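Local coordinates for ribosome-inactivating protein (Lychnis chalcedonica, PDB 2G5X) that is a plant ribosome-inactivating protein, also known as lychnin, whose single chain combines a mixed beta sheet with a large helical region, at residues 28-31 / 32-35; 15-18 / 19-23; 200-203 / 204-207; 39-42 / 43-46. All blocks are in the same frame, centred on the assembly; numbering follows the deposited sequence. Where two conformers were deposited one is given.

Interaction 1 (28-31 / 32-35)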
ATOM      1  N   THR A  28      13.978   1.304  15.890  1.00 23.21           N
ATOM      2  CA  THR A  28      13.836   0.635  17.179  1.00 23.62           C
ATOM      3  C   THR A  28      13.754  -0.879  17.013  1.00 22.75           C
ATOM      4  O   THR A  28      13.398  -1.381  15.944  1.00 22.94           O
ATOM      5  CB  THR A  28      12.579   1.116  17.934  1.00 24.68           C
ATOM      6  OG1 THR A  28      11.407   0.651  17.258  1.00 25.04           O
ATOM      7  CG2 THR A  28      12.550   2.636  18.006  1.00 24.31           C
ATOM      8  N   PRO A  29      14.077  -1.628  18.079  1.00 21.71           N
ATOM      9  CA  PRO A  29      14.057  -3.093  18.083  1.00 19.65           C
ATOM     10  C   PRO A  29      12.762  -3.730  17.597  1.00 17.95           C
ATOM     11  O   PRO A  29      11.693  -3.121  17.642  1.00 17.01           O
ATOM     12  CB  PRO A  29      14.342  -3.435  19.544  1.00 20.99           C
ATOM     13  CG  PRO A  29      15.229  -2.312  19.975  1.00 21.77           C
ATOM     14  CD  PRO A  29      14.523  -1.114  19.387  1.00 22.00           C
ATOM     15  N   LYS A  30      12.877  -4.970  17.134  1.00 16.33           N
ATOM     16  CA  LYS A  30      11.729  -5.722  16.661  1.00 14.34           C
ATOM     17  C   LYS A  30      11.110  -6.474  17.836  1.00 13.67           C
ATOM     18  O   LYS A  30      11.727  -6.606  18.897  1.00 12.80           O
ATOM     19  CB  LYS A  30      12.156  -6.723  15.581  1.00 14.65           C
ATOM     20  CG  LYS A  30      12.728  -6.083  14.326  1.00 14.35           C
ATOM     21  CD  LYS A  30      13.000  -7.125  13.255  1.00 16.58           C
ATOM     22  CE  LYS A  30      13.477  -6.477  11.966  1.00 15.92           C
ATOM     23  NZ  LYS A  30      13.740  -7.498  10.908  1.00 19.79           N
ATOM     24  N   VAL A  31       9.890  -6.958  17.638  1.00 11.31           N
ATOM     25  CA  VAL A  31       9.170  -7.716  18.659  1.00 11.90           C
ATOM     26  C   VAL A  31       8.822  -9.068  18.038  1.00 11.05           C
ATOM     27  O   VAL A  31       8.176  -9.127  16.991  1.00 12.38           O
ATOM     28  CB  VAL A  31       7.881  -6.975  19.090  1.00 11.16           C
ATOM     29  CG1 VAL A  31       7.089  -7.819  20.080  1.00 11.81           C
ATOM     30  CG2 VAL A  31       8.247  -5.637  19.717  1.00 12.81           C
ATOM     31  N   CYS A  32       9.260 -10.150  18.679  1.00 11.71           N
ATOM     32  CA  CYS A  32       9.023 -11.496  18.159  1.00 12.06           C
ATOM     33  C   CYS A  32       9.616 -11.567  16.749  1.00 12.13           C
ATOM     34  O   CYS A  32       9.128 -12.303  15.887  1.00 11.75           O
ATOM     35  CB  CYS A  32       7.523 -11.812  18.107  1.00 12.62           C
ATOM     36  SG  CYS A  32       6.643 -11.712  19.702  1.00 13.93           S
ATOM     37  N   ASN A  33      10.672 -10.782  16.536  1.00 11.72           N
ATOM     38  CA  ASN A  33      11.378 -10.693  15.259  1.00 11.51           C
ATOM     39  C   ASN A  33      10.495 -10.132  14.144  1.00 11.62           C
ATOM     40  O   ASN A  33      10.591 -10.546  12.988  1.00 11.60           O
ATOM     41  CB  ASN A  33      11.940 -12.061  14.851  1.00 14.37           C
ATOM     42  CG  ASN A  33      12.958 -11.961  13.729  1.00 15.88           C
ATOM     43  OD1 ASN A  33      13.741 -11.012  13.672  1.00 17.58           O
ATOM     44  ND2 ASN A  33      12.966 -12.949  12.841  1.00 18.54           N
ATOM     45  N   ILE A  34       9.634  -9.188  14.510  1.00 10.70           N
ATOM     46  CA  ILE A  34       8.735  -8.535  13.562  1.00 10.29           C
ATOM     47  C   ILE A  34       8.929  -7.025  13.712  1.00  8.85           C
ATOM     48  O   ILE A  34       8.950  -6.508  14.831  1.00 10.68           O
ATOM     49  CB  ILE A  34       7.252  -8.854  13.869  1.00  9.65           C
ATOM     50  CG1 ILE A  34       7.019 -10.367  13.873  1.00 10.99           C
ATOM     51  CG2 ILE A  34       6.351  -8.177  12.831  1.00 10.89           C
ATOM     52  CD1 ILE A  34       5.645 -10.759  14.380  1.00 12.63           C
ATOM     53  N   PRO A  35       9.087  -6.295  12.596  1.00  8.87           N
ATOM     54  CA  PRO A  35       9.270  -4.844  12.712  1.00  8.80           C
ATOM     55  C   PRO A  35       8.010  -4.162  13.249  1.00  8.85           C
ATOM     56  O   PRO A  35       6.895  -4.636  13.030  1.00  8.89           O
ATOM     57  CB  PRO A  35       9.619  -4.421  11.284  1.00 10.21           C
ATOM     58  CG  PRO A  35       8.911  -5.433  10.444  1.00 11.96           C
ATOM     59  CD  PRO A  35       9.151  -6.728  11.189  1.00  7.79           C
TER
HETATM   60  O   HOH W   1      12.643  -9.606  18.234  1.00 14.93           O
HETATM   61  O   HOH W   2      15.287  -9.865  11.800  1.00 23.56           O
HETATM   62  O   HOH W   3      11.156  -9.739  10.454  1.00 35.72           O
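Val31 and Ile34 face each other as the ends of a type I' beta turn, a tight reversal that closes a hairpin-like reversal of one bridge in the loop after helix 10-25. Backbone bonding defines it: Val31 N donates to Ile34 O at 3.0 Å, almost straight (168°), and Ile34 N returns a more bent bond to Val31 O at 2.9 Å (134°), a single antiparallel hydrogen-bonded pair. At the two corners Cys32 and Asn33 both adopt the left-handed backbone conformation that this turn type requires.

Water carries the remaining polar contacts. Lys30 and Asn33 lie side by side and point the same way; one water, 3.0 Å from Lys30 NZ and 2.7 Å from Asn33 OD1, joins their ends, while the main partner of the ammonium is Glu22. A second water bridges backbone to backbone, accepting from Asn33 N at 2.9 Å and donating weakly to Lys30 O.

Close packing completes the turn. The extended Lys30 chain starts over the far arm, its CB 3.3 Å from Ile34 O. Cys32 is tied to Cys214 by a disulfide, and its SG also makes an apolar contact, 3.9 Å from Val31 CG1.

Interaction 2 (15-18 / 19-23)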
ATOM      1  N   SER A  15      10.523 -10.282  -1.514  1.00  8.61           N
ATOM      2  CA  SER A  15      11.690  -9.518  -1.077  1.00  8.87           C
ATOM      3  C   SER A  15      11.308  -8.046  -0.959  1.00  8.48           C
ATOM      4  O   SER A  15      11.753  -7.343  -0.048  1.00  8.26           O
ATOM      5  CB  SER A  15      12.850  -9.692  -2.061  0.33  9.99           C
ATOM      6  OG  SER A  15      13.132 -11.059  -2.287  0.33 12.53           O
ATOM      7  N   PHE A  16      10.475  -7.589  -1.888  1.00  7.65           N
ATOM      8  CA  PHE A  16       9.991  -6.216  -1.894  1.00  7.48           C
ATOM      9  C   PHE A  16       9.237  -5.944  -0.591  1.00  7.66           C
ATOM     10  O   PHE A  16       9.464  -4.930   0.068  1.00  7.33           O
ATOM     11  CB  PHE A  16       9.068  -6.009  -3.105  1.00  7.62           C
ATOM     12  CG  PHE A  16       8.113  -4.862  -2.961  1.00  8.20           C
ATOM     13  CD1 PHE A  16       8.571  -3.546  -2.931  1.00  9.50           C
ATOM     14  CD2 PHE A  16       6.748  -5.099  -2.863  1.00  9.21           C
ATOM     15  CE1 PHE A  16       7.677  -2.481  -2.803  1.00 11.21           C
ATOM     16  CE2 PHE A  16       5.846  -4.044  -2.734  1.00  9.64           C
ATOM     17  CZ  PHE A  16       6.309  -2.734  -2.705  1.00 12.30           C
ATOM     18  N   LEU A  17       8.346  -6.857  -0.214  1.00  6.74           N
ATOM     19  CA  LEU A  17       7.577  -6.687   1.015  1.00  6.62           C
ATOM     20  C   LEU A  17       8.464  -6.647   2.259  1.00  7.37           C
ATOM     21  O   LEU A  17       8.213  -5.861   3.175  1.00  7.11           O
ATOM     22  CB  LEU A  17       6.541  -7.803   1.161  1.00  6.01           C
ATOM     23  CG  LEU A  17       5.388  -7.768   0.157  1.00  5.31           C
ATOM     24  CD1 LEU A  17       4.442  -8.921   0.449  1.00  5.29           C
ATOM     25  CD2 LEU A  17       4.649  -6.436   0.255  1.00  8.21           C
ATOM     26  N   ASP A  18       9.493  -7.489   2.300  1.00  6.60           N
ATOM     27  CA  ASP A  18      10.387  -7.487   3.456  1.00  8.72           C
ATOM     28  C   ASP A  18      11.117  -6.150   3.526  1.00  9.98           C
ATOM     29  O   ASP A  18      11.311  -5.600   4.610  1.00  9.60           O
ATOM     30  CB  ASP A  18      11.402  -8.638   3.386  1.00 10.92           C
ATOM     31  CG  ASP A  18      10.831  -9.957   3.887  1.00 15.46           C
ATOM     32  OD1 ASP A  18       9.809  -9.933   4.606  1.00 17.30           O
ATOM     33  OD2 ASP A  18      11.416 -11.019   3.579  1.00 16.72           O
ATOM     34  N   SER A  19      11.510  -5.618   2.370  1.00  8.77           N
ATOM     35  CA  SER A  19      12.203  -4.329   2.336  1.00  9.63           C
ATOM     36  C   SER A  19      11.281  -3.240   2.865  1.00  9.40           C
ATOM     37  O   SER A  19      11.693  -2.386   3.648  1.00  8.62           O
ATOM     38  CB  SER A  19      12.635  -3.976   0.910  0.50 10.56           C
ATOM     39  OG  SER A  19      13.049  -2.626   0.821  0.50 14.12           O
ATOM     40  N   LEU A  20      10.025  -3.276   2.434  1.00  8.08           N
ATOM     41  CA  LEU A  20       9.042  -2.294   2.872  1.00  7.34           C
ATOM     42  C   LEU A  20       8.784  -2.398   4.379  1.00  7.13           C
ATOM     43  O   LEU A  20       8.735  -1.385   5.078  1.00  7.08           O
ATOM     44  CB  LEU A  20       7.731  -2.485   2.100  1.00  7.52           C
ATOM     45  CG  LEU A  20       6.569  -1.560   2.483  1.00  8.04           C
ATOM     46  CD1 LEU A  20       7.003  -0.103   2.375  1.00 11.37           C
ATOM     47  CD2 LEU A  20       5.378  -1.838   1.572  1.00  8.58           C
ATOM     48  N   ARG A  21       8.617  -3.621   4.876  1.00  7.28           N
ATOM     49  CA  ARG A  21       8.370  -3.838   6.297  1.00  8.10           C
ATOM     50  C   ARG A  21       9.489  -3.248   7.147  1.00  8.15           C
ATOM     51  O   ARG A  21       9.232  -2.595   8.160  1.00  8.18           O
ATOM     52  CB  ARG A  21       8.233  -5.335   6.591  1.00  7.57           C
ATOM     53  CG  ARG A  21       6.923  -5.949   6.107  1.00  6.45           C
ATOM     54  CD  ARG A  21       7.064  -7.449   5.889  1.00  7.54           C
ATOM     55  NE  ARG A  21       5.811  -8.060   5.457  1.00  6.77           N
ATOM     56  CZ  ARG A  21       5.726  -9.223   4.815  1.00  7.09           C
ATOM     57  NH1 ARG A  21       6.825  -9.910   4.526  1.00  7.69           N
ATOM     58  NH2 ARG A  21       4.541  -9.693   4.452  1.00  6.10           N
ATOM     59  N   GLU A  22      10.728  -3.483   6.730  1.00  9.22           N
ATOM     60  CA  GLU A  22      11.889  -2.977   7.457  1.00 10.46           C
ATOM     61  C   GLU A  22      11.898  -1.451   7.511  1.00 10.62           C
ATOM     62  O   GLU A  22      12.274  -0.866   8.528  1.00 11.35           O
ATOM     63  CB  GLU A  22      13.185  -3.471   6.805  1.00 13.17           C
ATOM     64  CG  GLU A  22      13.413  -4.971   6.905  1.00 19.53           C
ATOM     65  CD  GLU A  22      13.855  -5.415   8.291  1.00 19.61           C
ATOM     66  OE1 GLU A  22      13.932  -6.637   8.524  1.00 23.49           O
ATOM     67  OE2 GLU A  22      14.134  -4.546   9.146  1.00 23.68           O
ATOM     68  N   GLU A  23      11.488  -0.804   6.424  1.00  9.30           N
ATOM     69  CA  GLU A  23      11.469   0.656   6.399  1.00 11.30           C
ATOM     70  C   GLU A  23      10.480   1.225   7.416  1.00 10.79           C
ATOM     71  O   GLU A  23      10.766   2.227   8.074  1.00 12.16           O
ATOM     72  CB  GLU A  23      11.143   1.164   4.992  1.00 13.91           C
ATOM     73  CG  GLU A  23      12.277   0.967   4.000  1.00 15.50           C
ATOM     74  CD  GLU A  23      13.593   1.532   4.511  1.00 19.43           C
ATOM     75  OE1 GLU A  23      14.491   0.740   4.873  1.00 21.68           O
ATOM     76  OE2 GLU A  23      13.723   2.771   4.560  1.00 21.55           O
TER
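Asp18 and Arg21 form a salt bridge between neighbouring turns of helix 10-25, the helix of the beta-alpha-beta unit built from strands 3-5 and 45-51. The helical scaffold beneath it is regular: Arg21 N bonds to Leu17 O at 2.8 Å and Leu20 N to Phe16 O at 2.9 Å. The ion pair itself is a single contact, Arg21 NH1 to Asp18 OD1 at 3.0 Å, with a bent N-H...O angle of 142°. The oxygen lies in the guanidinium plane, yet the nitrogen approaches from above the carboxylate plane, and the two planes stand 50° apart.

Leu17 supplies the floor. Its CB sits over the centre of one face of the Arg21 guanidinium, 3.9 Å above the plane, and Leu17 CD1 comes 4.1 Å from Arg21 NH2. With CG anti to the carbonyl carbon (chi1 -73°) and the chain extended as far as NE, Arg21 runs back along the helix over Leu17 O, which CG approaches to 3.2 Å.

The group then reaches outward: NE bonds to Ala172 O, while NH2 bonds to Ala171 O and pairs with Glu178. On the inner side Phe16 and Leu20 pack against Val48 and Val168. Such a setting implies a guanidinium fixed in rotation from several directions and probably kept firmly positive, with Asp18 supplying one of its two carboxylate partners, the one from its own helix.

Interaction 3 (200-203 / 204-207)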
ATOM      1  N   GLU A 200      -8.077  -8.019   8.039  1.00  7.87           N
ATOM      2  CA  GLU A 200      -7.378  -6.755   7.829  1.00  7.14           C
ATOM      3  C   GLU A 200      -7.841  -5.696   8.826  1.00  6.78           C
ATOM      4  O   GLU A 200      -7.033  -4.939   9.359  1.00  6.53           O
ATOM      5  CB  GLU A 200      -7.614  -6.248   6.401  1.00  7.78           C
ATOM      6  CG  GLU A 200      -6.885  -7.048   5.327  1.00  7.15           C
ATOM      7  CD  GLU A 200      -7.280  -6.647   3.913  1.00  7.77           C
ATOM      8  OE1 GLU A 200      -6.637  -7.131   2.958  1.00  7.87           O
ATOM      9  OE2 GLU A 200      -8.232  -5.857   3.752  1.00  8.32           O
ATOM     10  N   ASN A 201      -9.145  -5.640   9.074  1.00  6.69           N
ATOM     11  CA  ASN A 201      -9.682  -4.659  10.011  1.00  7.68           C
ATOM     12  C   ASN A 201      -9.146  -4.839  11.429  1.00  7.42           C
ATOM     13  O   ASN A 201      -9.093  -3.879  12.200  1.00  8.28           O
ATOM     14  CB  ASN A 201     -11.211  -4.727  10.047  1.00  8.60           C
ATOM     15  CG  ASN A 201     -11.848  -4.270   8.750  1.00 11.53           C
ATOM     16  OD1 ASN A 201     -11.205  -3.632   7.918  1.00 13.03           O
ATOM     17  ND2 ASN A 201     -13.128  -4.576   8.582  1.00 11.51           N
ATOM     18  N   ASN A 202      -8.744  -6.065  11.764  1.00  7.64           N
ATOM     19  CA  ASN A 202      -8.236  -6.377  13.099  1.00  8.78           C
ATOM     20  C   ASN A 202      -6.716  -6.293  13.268  1.00  7.98           C
ATOM     21  O   ASN A 202      -6.160  -6.890  14.192  1.00  6.71           O
ATOM     22  CB  ASN A 202      -8.702  -7.778  13.522  1.00  9.71           C
ATOM     23  CG  ASN A 202     -10.148  -7.801  13.992  1.00 13.72           C
ATOM     24  OD1 ASN A 202     -11.081  -7.935  13.194  1.00 13.22           O
ATOM     25  ND2 ASN A 202     -10.338  -7.662  15.298  1.00 12.96           N
ATOM     26  N   TRP A 203      -6.042  -5.549  12.396  1.00  6.21           N
ATOM     27  CA  TRP A 203      -4.588  -5.424  12.492  1.00  6.70           C
ATOM     28  C   TRP A 203      -4.141  -4.916  13.865  1.00  6.45           C
ATOM     29  O   TRP A 203      -3.216  -5.463  14.465  1.00  7.16           O
ATOM     30  CB  TRP A 203      -4.060  -4.493  11.389  1.00  6.87           C
ATOM     31  CG  TRP A 203      -2.564  -4.306  11.404  1.00  7.63           C
ATOM     32  CD1 TRP A 203      -1.616  -5.271  11.605  1.00  8.24           C
ATOM     33  CD2 TRP A 203      -1.849  -3.085  11.172  1.00  9.46           C
ATOM     34  NE1 TRP A 203      -0.356  -4.728  11.510  1.00  8.31           N
ATOM     35  CE2 TRP A 203      -0.470  -3.388  11.244  1.00  8.74           C
ATOM     36  CE3 TRP A 203      -2.240  -1.765  10.906  1.00 10.55           C
ATOM     37  CZ2 TRP A 203       0.520  -2.418  11.061  1.00  8.91           C
ATOM     38  CZ3 TRP A 203      -1.253  -0.798  10.724  1.00  8.99           C
ATOM     39  CH2 TRP A 203       0.111  -1.133  10.802  1.00 10.37           C
ATOM     40  N   SER A 204      -4.803  -3.878  14.367  1.00  7.49           N
ATOM     41  CA  SER A 204      -4.447  -3.309  15.666  1.00  7.60           C
ATOM     42  C   SER A 204      -4.669  -4.271  16.834  1.00  6.78           C
ATOM     43  O   SER A 204      -3.813  -4.398  17.715  1.00  7.85           O
ATOM     44  CB  SER A 204      -5.239  -2.019  15.911  1.00  9.27           C
ATOM     45  OG  SER A 204      -4.922  -1.466  17.179  1.00 11.76           O
ATOM     46  N   LYS A 205      -5.811  -4.952  16.847  1.00  8.36           N
ATOM     47  CA  LYS A 205      -6.111  -5.880  17.933  1.00  9.58           C
ATOM     48  C   LYS A 205      -5.148  -7.060  17.995  1.00  9.69           C
ATOM     49  O   LYS A 205      -4.793  -7.522  19.080  1.00 10.98           O
ATOM     50  CB  LYS A 205      -7.557  -6.370  17.829  1.00 11.50           C
ATOM     51  CG  LYS A 205      -8.574  -5.281  18.159  1.00 14.53           C
ATOM     52  CD  LYS A 205     -10.000  -5.788  18.080  1.00 19.49           C
ATOM     53  CE  LYS A 205     -10.987  -4.682  18.433  1.00 21.63           C
ATOM     54  NZ  LYS A 205     -10.778  -4.181  19.822  1.00 24.40           N
ATOM     55  N   ILE A 206      -4.722  -7.544  16.834  1.00  6.72           N
ATOM     56  CA  ILE A 206      -3.784  -8.659  16.779  1.00  7.87           C
ATOM     57  C   ILE A 206      -2.410  -8.150  17.197  1.00  7.99           C
ATOM     58  O   ILE A 206      -1.698  -8.807  17.962  1.00  8.73           O
ATOM     59  CB  ILE A 206      -3.713  -9.251  15.356  1.00  7.67           C
ATOM     60  CG1 ILE A 206      -5.064  -9.876  14.996  1.00  6.79           C
ATOM     61  CG2 ILE A 206      -2.594 -10.292  15.270  1.00  9.27           C
ATOM     62  CD1 ILE A 206      -5.213 -10.236  13.524  1.00  8.00           C
ATOM     63  N   SER A 207      -2.045  -6.972  16.704  1.00  7.76           N
ATOM     64  CA  SER A 207      -0.756  -6.377  17.046  1.00  7.51           C
ATOM     65  C   SER A 207      -0.619  -6.233  18.559  1.00  8.66           C
ATOM     66  O   SER A 207       0.438  -6.512  19.119  1.00  7.93           O
ATOM     67  CB  SER A 207      -0.603  -4.999  16.396  0.50  7.86           C
ATOM     68  OG  SER A 207       0.713  -4.497  16.544  0.50  8.89           O
TER
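Asn202 touches the following turn through both its backbone and its side chain. It is the first residue after helix 193-201 to leave helical torsions, and it also occupies the N-cap position of helix 203-210, although its side chain makes no capping bond. Its carbonyl does the joining: Ile206 N donates to Asn202 O at 3.1 Å with an N-H...O angle of 160°. Ile206 also leans its side chain over the same oxygen, with CG1 3.3 Å and CD1 3.5 Å from Asn202 O, so that apolar atoms flank the backbone bond. The end of the Asn202 side chain crosses the aliphatic part of Lys205, whose ammonium leads away from the contact, and Asn202 CB comes 4.3 Å from Ile206 CD1.

The architecture here is a helix-to-helix junction broken at a single residue, Asn202, which ends one helix and precedes the next. Trp203 opens that second helix. Ser207 N bonds to Trp203 O at 2.9 Å, and Ser207 CB packs 3.3 Å from the same acceptor, Trp203 O. The bond from CA to CB of Trp203 points away from the following turn, and chi1 (-180°) sets CG anti to the backbone nitrogen. Buried among residues from elsewhere in the chain, the indole donates through NE1 to Leu230 O, makes a cation-pi contact with Arg173 and meets the Phe174 ring with the planes at about 60°. One helical turn further on, Ser207 OG bonds to Leu232 N.

Interaction 4 (39-42 / 43-46)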
ATOM      1  N   LYS A  39       4.690   5.387  16.606  1.00  9.50           N
ATOM      2  CA  LYS A  39       3.554   6.297  16.722  1.00  9.62           C
ATOM      3  C   LYS A  39       3.891   7.731  16.318  1.00 11.03           C
ATOM      4  O   LYS A  39       3.063   8.427  15.721  1.00 11.01           O
ATOM      5  CB  LYS A  39       3.017   6.274  18.156  1.00  9.87           C
ATOM      6  CG  LYS A  39       1.672   6.958  18.335  1.00 12.52           C
ATOM      7  CD  LYS A  39       1.103   6.677  19.721  1.00 14.88           C
ATOM      8  CE  LYS A  39      -0.272   7.295  19.896  1.00 18.10           C
ATOM      9  NZ  LYS A  39      -0.867   6.940  21.217  1.00 19.68           N
ATOM     10  N   ALA A  40       5.107   8.169  16.633  1.00 10.01           N
ATOM     11  CA  ALA A  40       5.534   9.529  16.312  1.00 10.64           C
ATOM     12  C   ALA A  40       5.905   9.747  14.844  1.00 12.14           C
ATOM     13  O   ALA A  40       6.291  10.850  14.465  1.00 12.29           O
ATOM     14  CB  ALA A  40       6.710   9.933  17.211  1.00 12.03           C
ATOM     15  N   ASN A  41       5.805   8.708  14.020  1.00 10.70           N
ATOM     16  CA  ASN A  41       6.136   8.848  12.601  1.00 11.54           C
ATOM     17  C   ASN A  41       4.919   9.223  11.753  1.00 11.56           C
ATOM     18  O   ASN A  41       4.828   8.842  10.585  1.00 12.58           O
ATOM     19  CB  ASN A  41       6.743   7.552  12.050  1.00 12.49           C
ATOM     20  CG  ASN A  41       8.225   7.419  12.352  1.00 13.49           C
ATOM     21  OD1 ASN A  41       8.863   8.355  12.841  1.00 15.50           O
ATOM     22  ND2 ASN A  41       8.785   6.253  12.048  1.00 14.42           N
ATOM     23  N   ASN A  42       3.988   9.969  12.337  1.00 11.88           N
ATOM     24  CA  ASN A  42       2.793  10.378  11.608  1.00 11.96           C
ATOM     25  C   ASN A  42       3.102  11.469  10.584  1.00 12.05           C
ATOM     26  O   ASN A  42       2.288  11.750   9.704  1.00 12.26           O
ATOM     27  CB  ASN A  42       1.720  10.868  12.584  1.00 14.20           C
ATOM     28  CG  ASN A  42       2.206  12.001  13.456  1.00 16.47           C
ATOM     29  OD1 ASN A  42       3.150  11.843  14.230  1.00 17.73           O
ATOM     30  ND2 ASN A  42       1.565  13.157  13.336  1.00 17.86           N
ATOM     31  N   ASP A  43       4.283  12.073  10.699  1.00 11.05           N
ATOM     32  CA  ASP A  43       4.704  13.132   9.784  1.00 12.10           C
ATOM     33  C   ASP A  43       5.888  12.678   8.934  1.00 12.17           C
ATOM     34  O   ASP A  43       6.591  13.498   8.330  1.00 10.93           O
ATOM     35  CB  ASP A  43       5.085  14.381  10.581  1.00 15.19           C
ATOM     36  CG  ASP A  43       6.302  14.160  11.455  1.00 19.75           C
ATOM     37  OD1 ASP A  43       6.449  13.043  12.003  1.00 17.96           O
ATOM     38  OD2 ASP A  43       7.109  15.104  11.601  1.00 24.87           O
ATOM     39  N   LYS A  44       6.112  11.367   8.910  1.00 10.56           N
ATOM     40  CA  LYS A  44       7.186  10.758   8.133  1.00 11.72           C
ATOM     41  C   LYS A  44       6.530   9.816   7.137  1.00  9.34           C
ATOM     42  O   LYS A  44       5.437   9.309   7.391  1.00  8.42           O
ATOM     43  CB  LYS A  44       8.137   9.973   9.043  1.00 14.87           C
ATOM     44  CG  LYS A  44       9.328  10.774   9.544  1.00 20.48           C
ATOM     45  CD  LYS A  44       8.902  12.098  10.149  1.00 23.82           C
ATOM     46  CE  LYS A  44      10.106  12.954  10.509  1.00 23.61           C
ATOM     47  NZ  LYS A  44       9.695  14.310  10.964  1.00 28.40           N
ATOM     48  N   PHE A  45       7.186   9.585   6.005  1.00  9.61           N
ATOM     49  CA  PHE A  45       6.615   8.715   4.986  1.00 10.43           C
ATOM     50  C   PHE A  45       7.604   7.732   4.381  1.00 11.54           C
ATOM     51  O   PHE A  45       8.813   7.969   4.368  1.00 14.35           O
ATOM     52  CB  PHE A  45       6.000   9.563   3.866  1.00 10.66           C
ATOM     53  CG  PHE A  45       5.017  10.578   4.361  1.00 10.41           C
ATOM     54  CD1 PHE A  45       5.455  11.764   4.946  1.00  9.10           C
ATOM     55  CD2 PHE A  45       3.651  10.316   4.315  1.00  9.96           C
ATOM     56  CE1 PHE A  45       4.548  12.670   5.484  1.00  8.74           C
ATOM     57  CE2 PHE A  45       2.735  11.214   4.849  1.00 11.22           C
ATOM     58  CZ  PHE A  45       3.184  12.394   5.437  1.00 10.53           C
ATOM     59  N   VAL A  46       7.069   6.620   3.892  1.00  9.89           N
ATOM     60  CA  VAL A  46       7.868   5.593   3.247  1.00  9.24           C
ATOM     61  C   VAL A  46       7.453   5.586   1.778  1.00  9.70           C
ATOM     62  O   VAL A  46       6.267   5.447   1.461  1.00 10.51           O
ATOM     63  CB  VAL A  46       7.603   4.203   3.859  1.00 10.10           C
ATOM     64  CG1 VAL A  46       8.388   3.145   3.100  1.00 11.28           C
ATOM     65  CG2 VAL A  46       7.997   4.201   5.329  1.00 11.34           C
TER
HETATM   66  O   HOH W   4       7.667  12.825  14.178  1.00 21.06           O
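Asn41 and Lys44 meet at the two ends of a tight turn. Lys44 N makes a weak bond to Asn41 O at 3.3 Å, and the two side chains cross at about a right angle, with Asn41 CB 4.1 Å from Lys44 CB. Asn41 OD1 lies equally close to Lys44 CG, so the touch is made by the base of the lysine chain and not by its charged end. Between them, Asn42 and Asp43 have backbone torsions close to those of a type I beta turn.

Asp43 forms the next layer. Its CG sits between the backbone N and the carbonyl carbon (chi1 65°), which turns the carboxylate back over the turn and leaves Asp43 OD1 3.3 Å from Ala40 O. These two acceptors cannot bond each other; the water modelled between them lies too close to both for its bonds to be trusted. The other oxygen has a clear partner: a bend at chi2 (51°) swings Lys44 back, and Lys44 NZ reaches Asp43 OD2 at 2.8 Å, arriving from above the carboxylate plane in a salt bridge between sequence neighbours.

Farther out, Asn42 O bonds to Arg64 NE and the Lys44 backbone bonds to Ala65, while Val46 pairs with Phe63 on strand 58-64. The arrangement is that of a polar surface turn delivering the chain into strand 45-51 of the mixed sheet.

Overall arrangement
All four contacts are local, yet their chemistry follows their depth. Interactions 1 and 4 are surface turns in the connection from helix 10-25 to strand 45-51; water bridges mark interaction 1, and a salt bridge between neighbours interaction 4. The other two are partly buried and send side chains into the interior: interaction 2 lies within one regular helix, interaction 3 across the break between two. Interaction 2 touches both turns. Glu22 OE1 pairs with Lys30 NZ of interaction 1 at 2.5 Å, and Leu20 CD1 packs 3.6 Å from Val46 CG1 of interaction 4. Interaction 3 stands apart, its nearest atoms about 7 Å from interaction 1, but Tyr210 on its helix 203-210 touches Cys32 and Ile34.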